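Local coordinates for protein FMN-dependent nitronate monooxygenase (Shewanella oneidensis, PDB 5LSM) that probably detoxifies propionate 3-nitronate, using bound FMN and molecular oxygen to convert it to 3-oxopropanoate, as a class I nitronate monooxygenase, at residues 38-43 against 65-70; 148-153 against 168-173. All blocks are in the same frame, centred on the assembly; numbering follows the deposited sequence.

Interaction 1: residues 38-43 against 65-70; sequences LGSLPC and PINVNF. With FMN (flavin mononucleotide), chain I.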
loop_
_atom_site.group_PDB
_atom_site.type_symbol
_atom_site.label_atom_id
_atom_site.label_comp_id
_atom_site.label_asym_id
_atom_site.label_seq_id
_atom_site.Cartn_x
_atom_site.Cartn_y
_atom_site.Cartn_z
ATOM N N LEU A 38 15.274 6.923 -19.312
ATOM C CA LEU A 38 14.238 7.569 -20.121
ATOM C C LEU A 38 13.732 8.801 -19.399
ATOM O O LEU A 38 13.101 8.691 -18.352
ATOM C CB LEU A 38 13.076 6.602 -20.407
ATOM C CG LEU A 38 11.976 7.067 -21.376
ATOM C CD1 LEU A 38 12.442 7.026 -22.820
ATOM C CD2 LEU A 38 10.729 6.213 -21.229
ATOM N N GLY A 39 14.050 9.975 -19.945
ATOM C CA GLY A 39 13.538 11.249 -19.426
ATOM C C GLY A 39 12.135 11.532 -19.927
ATOM O O GLY A 39 11.748 11.049 -20.983
ATOM N N SER A 40 11.378 12.319 -19.176
ATOM C CA SER A 40 9.954 12.459 -19.407
ATOM C C SER A 40 9.516 13.910 -19.312
ATOM O O SER A 40 9.893 14.621 -18.368
ATOM C CB SER A 40 9.164 11.635 -18.389
ATOM O OG SER A 40 9.486 10.260 -18.473
ATOM N N LEU A 41 8.726 14.342 -20.303
ATOM C CA LEU A 41 8.121 15.672 -20.312
ATOM C C LEU A 41 6.641 15.540 -19.964
ATOM O O LEU A 41 5.876 14.908 -20.703
ATOM C CB LEU A 41 8.298 16.346 -21.686
ATOM C CG LEU A 41 7.700 17.755 -21.834
ATOM C CD1 LEU A 41 8.318 18.745 -20.875
ATOM C CD2 LEU A 41 7.817 18.289 -23.256
ATOM N N PRO A 42 6.256 16.037 -18.779
ATOM C CA PRO A 42 4.831 16.110 -18.452
ATOM C C PRO A 42 4.152 17.195 -19.286
ATOM O O PRO A 42 4.615 18.331 -19.292
ATOM C CB PRO A 42 4.831 16.473 -16.968
ATOM C CG PRO A 42 6.125 17.201 -16.741
ATOM C CD PRO A 42 7.104 16.695 -17.762
ATOM N N CYS A 43 3.123 16.820 -20.041
ATOM C CA CYS A 43 2.428 17.763 -20.929
ATOM C C CYS A 43 1.020 18.143 -20.507
ATOM O O CYS A 43 0.404 18.957 -21.158
ATOM C CB CYS A 43 2.389 17.213 -22.349
ATOM S SG CYS A 43 4.046 16.935 -22.970
ATOM N N PRO A 65 16.312 8.894 -26.448
ATOM C CA PRO A 65 14.865 8.687 -26.255
ATOM C C PRO A 65 14.250 9.509 -25.128
ATOM O O PRO A 65 14.927 9.849 -24.153
ATOM C CB PRO A 65 14.759 7.202 -25.934
ATOM C CG PRO A 65 15.942 6.596 -26.615
ATOM C CD PRO A 65 17.037 7.615 -26.538
ATOM N N ILE A 66 13.006 9.918 -25.342
ATOM C CA ILE A 66 12.230 10.601 -24.326
ATOM C C ILE A 66 10.789 10.143 -24.353
ATOM O O ILE A 66 10.311 9.584 -25.343
ATOM C CB ILE A 66 12.244 12.128 -24.523
ATOM C CG1 ILE A 66 11.426 12.514 -25.749
ATOM C CG2 ILE A 66 13.669 12.629 -24.642
ATOM C CD1 ILE A 66 11.664 13.935 -26.189
ATOM N N ASN A 67 10.093 10.490 -23.281
ATOM C CA ASN A 67 8.737 10.048 -22.990
ATOM C C ASN A 67 7.948 11.317 -22.793
ATOM O O ASN A 67 8.341 12.149 -21.999
ATOM C CB ASN A 67 8.766 9.210 -21.706
ATOM C CG ASN A 67 7.393 9.046 -21.043
ATOM O OD1 ASN A 67 6.342 9.051 -21.695
ATOM N ND2 ASN A 67 7.415 8.805 -19.743
ATOM N N VAL A 68 6.939 11.554 -23.628
ATOM C CA VAL A 68 6.041 12.699 -23.410
ATOM C C VAL A 68 4.718 12.204 -22.835
ATOM O O VAL A 68 4.184 11.172 -23.272
ATOM C CB VAL A 68 5.811 13.548 -24.696
ATOM C CG1 VAL A 68 7.132 13.858 -25.363
ATOM C CG2 VAL A 68 4.891 12.837 -25.678
ATOM N N ASN A 69 4.249 12.893 -21.793
ATOM C CA ASN A 69 3.148 12.400 -20.961
ATOM C C ASN A 69 1.902 13.260 -21.121
ATOM O O ASN A 69 1.999 14.493 -21.096
ATOM C CB ASN A 69 3.571 12.391 -19.492
ATOM C CG ASN A 69 2.482 11.887 -18.580
ATOM O OD1 ASN A 69 1.750 12.677 -17.969
ATOM N ND2 ASN A 69 2.291 10.569 -18.566
ATOM N N PHE A 70 0.739 12.608 -21.217
ATOM C CA PHE A 70 -0.541 13.295 -21.340
ATOM C C PHE A 70 -1.628 12.666 -20.478
ATOM O O PHE A 70 -1.595 11.462 -20.199
ATOM C CB PHE A 70 -1.016 13.273 -22.793
ATOM C CG PHE A 70 -0.226 14.152 -23.690
ATOM C CD1 PHE A 70 0.893 13.663 -24.351
ATOM C CD2 PHE A 70 -0.581 15.481 -23.859
ATOM C CE1 PHE A 70 1.635 14.483 -25.185
ATOM C CE2 PHE A 70 0.156 16.306 -24.695
ATOM C CZ PHE A 70 1.274 15.807 -25.351
HETATM N N1 FMN I . 2.032 10.799 -13.642
HETATM C C2 FMN I . 1.582 11.188 -14.870
HETATM O O2 FMN I . 1.189 10.315 -15.685
HETATM N N3 FMN I . 1.520 12.484 -15.237
HETATM C C4 FMN I . 1.909 13.470 -14.415
HETATM O O4 FMN I . 1.842 14.667 -14.749
HETATM C C4A FMN I . 2.396 13.115 -13.068
HETATM N N5 FMN I . 2.821 14.060 -12.227
HETATM C C5A FMN I . 3.334 13.749 -11.024
HETATM C C6 FMN I . 3.780 14.793 -10.218
HETATM C C7 FMN I . 4.329 14.539 -8.978
HETATM C C7M FMN I . 4.769 15.709 -8.136
HETATM C C8 FMN I . 4.437 13.130 -8.502
HETATM C C8M FMN I . 5.026 12.852 -7.136
HETATM C C9 FMN I . 3.985 12.074 -9.307
HETATM C C9A FMN I . 3.426 12.329 -10.570
HETATM N N10 FMN I . 2.986 11.303 -11.466
HETATM C C10 FMN I . 2.452 11.688 -12.714
HETATM C "C1'" FMN I . 3.002 9.873 -11.108
HETATM C "C2'" FMN I . 4.329 9.221 -11.457
HETATM O "O2'" FMN I . 4.342 8.916 -12.864
HETATM C "C3'" FMN I . 4.546 7.937 -10.644
HETATM O "O3'" FMN I . 3.357 7.140 -10.676
HETATM C "C4'" FMN I . 4.880 8.179 -9.170
HETATM O "O4'" FMN I . 5.694 9.339 -8.955
HETATM C "C5'" FMN I . 5.575 6.938 -8.635
HETATM O "O5'" FMN I . 5.752 7.005 -7.222
HETATM P P FMN I . 6.981 7.758 -6.507
HETATM O O1P FMN I . 8.190 7.616 -7.405
HETATM O O2P FMN I . 7.102 7.017 -5.200
HETATM O O3P FMN I . 6.469 9.150 -6.399
#

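Interaction 2: residues 148-153 against 168-173; sequences GSKVIS and GADAII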
loop_
_atom_site.group_PDB
_atom_site.type_symbol
_atom_site.label_atom_id
_atom_site.label_comp_id
_atom_site.label_asym_id
_atom_site.label_seq_id
_atom_site.Cartn_x
_atom_site.Cartn_y
_atom_site.Cartn_z
ATOM N N GLY A 148 6.196 5.585 -34.989
ATOM C CA GLY A 148 7.200 4.716 -34.380
ATOM C C GLY A 148 7.150 4.694 -32.856
ATOM O O GLY A 148 7.841 3.890 -32.225
ATOM N N SER A 149 6.330 5.572 -32.269
ATOM C CA SER A 149 6.279 5.764 -30.821
ATOM C C SER A 149 5.755 4.517 -30.143
ATOM O O SER A 149 4.832 3.884 -30.634
ATOM C CB SER A 149 5.367 6.921 -30.474
ATOM O OG SER A 149 5.748 8.086 -31.167
ATOM N N LYS A 150 6.401 4.120 -29.058
ATOM C CA LYS A 150 5.828 3.121 -28.172
ATOM C C LYS A 150 4.844 3.819 -27.279
ATOM O O LYS A 150 5.074 4.953 -26.857
ATOM C CB LYS A 150 6.907 2.460 -27.309
ATOM C CG LYS A 150 8.049 1.862 -28.093
ATOM C CD LYS A 150 7.573 0.754 -29.015
ATOM C CE LYS A 150 8.698 0.293 -29.937
ATOM N NZ LYS A 150 9.159 1.425 -30.800
ATOM N N VAL A 151 3.768 3.127 -26.955
ATOM C CA VAL A 151 2.742 3.683 -26.093
ATOM C C VAL A 151 2.689 2.924 -24.778
ATOM O O VAL A 151 2.537 1.693 -24.772
ATOM C CB VAL A 151 1.372 3.620 -26.772
ATOM C CG1 VAL A 151 0.259 3.925 -25.782
ATOM C CG2 VAL A 151 1.322 4.593 -27.937
ATOM N N ILE A 152 2.766 3.668 -23.676
ATOM C CA ILE A 152 2.576 3.108 -22.338
ATOM C C ILE A 152 1.497 3.855 -21.532
ATOM O O ILE A 152 1.195 5.018 -21.814
ATOM C CB ILE A 152 3.890 3.119 -21.537
ATOM C CG1 ILE A 152 4.333 4.547 -21.238
ATOM C CG2 ILE A 152 4.983 2.394 -22.293
ATOM C CD1 ILE A 152 5.548 4.611 -20.344
ATOM N N SER A 153 0.916 3.172 -20.536
ATOM C CA SER A 153 -0.116 3.771 -19.681
ATOM C C SER A 153 -0.122 3.143 -18.307
ATOM O O SER A 153 0.543 2.131 -18.076
ATOM C CB SER A 153 -1.501 3.646 -20.297
ATOM O OG SER A 153 -2.489 4.176 -19.413
ATOM N N GLY A 168 -3.680 -2.444 -26.978
ATOM C CA GLY A 168 -2.463 -2.276 -27.754
ATOM C C GLY A 168 -1.302 -1.585 -27.054
ATOM O O GLY A 168 -0.308 -1.262 -27.698
ATOM N N ALA A 169 -1.374 -1.399 -25.737
ATOM C CA ALA A 169 -0.261 -0.766 -25.023
ATOM C C ALA A 169 0.997 -1.585 -25.256
ATOM O O ALA A 169 0.919 -2.783 -25.466
ATOM C CB ALA A 169 -0.551 -0.646 -23.540
ATOM N N ASP A 170 2.141 -0.921 -25.305
ATOM C CA ASP A 170 3.397 -1.616 -25.507
ATOM C C ASP A 170 3.988 -2.032 -24.171
ATOM O O ASP A 170 4.745 -2.996 -24.100
ATOM C CB ASP A 170 4.372 -0.739 -26.301
ATOM C CG ASP A 170 3.953 -0.590 -27.772
ATOM O OD1 ASP A 170 4.093 -1.590 -28.518
ATOM O OD2 ASP A 170 3.457 0.503 -28.173
ATOM N N ALA A 171 3.648 -1.279 -23.120
ATOM C CA ALA A 171 4.036 -1.605 -21.743
ATOM C C ALA A 171 3.030 -0.995 -20.780
ATOM O O ALA A 171 2.338 -0.026 -21.120
ATOM C CB ALA A 171 5.427 -1.073 -21.437
ATOM N N ILE A 172 3.034 -1.510 -19.559
ATOM C CA ILE A 172 2.109 -1.118 -18.513
ATOM C C ILE A 172 2.899 -0.545 -17.356
ATOM O O ILE A 172 3.828 -1.190 -16.878
ATOM C CB ILE A 172 1.358 -2.357 -17.986
ATOM C CG1 ILE A 172 0.505 -2.947 -19.091
ATOM C CG2 ILE A 172 0.479 -2.008 -16.767
ATOM C CD1 ILE A 172 -0.213 -4.215 -18.679
ATOM N N ILE A 173 2.502 0.625 -16.854
ATOM C CA ILE A 173 3.069 1.137 -15.604
ATOM C C ILE A 173 2.172 0.689 -14.441
ATOM O O ILE A 173 1.020 1.108 -14.341
ATOM C CB ILE A 173 3.178 2.684 -15.593
ATOM C CG1 ILE A 173 3.991 3.210 -16.784
ATOM C CG2 ILE A 173 3.833 3.149 -14.304
ATOM C CD1 ILE A 173 3.646 4.638 -17.164
#

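Interaction 1: residues 38-43 against 65-70
The hydroxyl oxygen of S40 is gripped from two strands at once: the side-chain amide of N67 donates to it, with N67 ND2 2.8 Å from S40 OG, and the carbonyl oxygen of Q17 on strand 15-17 is a further partner. The amide meets the hydroxyl at a slant, S40 OG lying 32° out of the amide plane. A chi1 of 162°, with CG turned away from the N67 backbone N, carries the amide alongside S40, while N67 OD1 is hydrogen-bonded to S130 OG on strand 128-132; partners at both ends fix the flip of the group. With an alanine here, S40 and S130 would each probably lose a partner, and the side-chain tie across three strands would be weakened. L38 crosses N67 at about a right angle, its CD2 resting 3.6 Å from N67 CB.

The strands themselves are joined by a parallel backbone ladder, in which L41 N donates to N67 O at 2.8 Å and L41 O accepts from N69 N at 2.8 Å. Helix 48-59 joins the two strands as the crossover of a beta-alpha-beta unit of the TIM barrel. L41 and I66 point outward to that helix, and V68 to helix 115-124, whereas S40, P42, N67 and N69 point to the inside.

Near the C-terminal ends of the strands N69 binds the flavin: its OD1 accepts from FMN N3 at 2.7 Å, and its ND2 makes a weak bond to FMN O2. S130 OG also holds N69 ND2, a second-shell contact that helps position the amide. The ladder ends where C43 N donates to N69 O at 2.8 Å. There C43 CB lies over one face of the F70 ring, 3.6 Å from its centroid in a CH-pi contact, and C43 SG approaches the same ring obliquely.

Interaction 2: residues 148-153 against 168-173
K150 meets D170 through its aliphatic part rather than its charge. Its chain is bent at chi2 and chi4 and crosses the aspartate side chain at about a right angle, K150 CD passing 4.1 Å from D170 CG. The same bends turn the ammonium group back along its own segment, where K150 NZ donates to G148 O at 3.1 Å; the lysine and D170 therefore form no salt bridge, although their opposite charges probably still attract. G148 itself ends helix 138-145 in a Schellman motif.

At V151 both backbone polar atoms are taken by the one aspartate. V151 N points at D170 OD2, 2.9 Å away and nearly straight at 174°, meeting the oxygen on its anti side and slightly out of the carboxylate plane. In return D170 N donates to V151 O at 2.7 Å. With D170 CG beside its own backbone N (chi1 -71°), the carboxylate and the amide can both serve V151, so a side chain begins the pairing before the regular strand 171-175.

I152 then turns to the same face as A171, its CG2 3.6 Å from A171 CB. CG1 of I152 lies between the backbone N and the carbonyl carbon (chi1 67°), and its CD1 reaches along to I173 CD1 at 3.7 Å. The segment closes with S153 O, which accepts from I173 N at 2.8 Å, while S153 OG bonds to the carbonyl oxygen of G134.

F9 of helix 4-9 packs on I152, and L164 of helix 158-166 touches S153 on the other face. Strand 150-155, that helix and strand 171-175 form a beta-alpha-beta unit of the TIM barrel, with I173 leading toward the flavin pocket.

How the interactions relate
Both contacts pair neighbouring parallel strands connected by a single helix, and both belong to the same barrel sheet, where strand 128-132 stands between them. Each is buried, but interaction 1 lies nearer the middle of the chain, its centre about 11 Å from the chain centre against about 16 Å for interaction 2. Their polar chemistry differs too. In 38-43 against 65-70, asparagine amides and a serine hydroxyl face the interior, and one of them binds the cofactor directly. In 148-153 against 168-173, a partly exposed aspartate just ahead of strand 171-175 bonds the backbone of the neighbouring strand, while I152 and A171 make their shared face aliphatic and the I173 side chain comes within about 5 Å of the flavin.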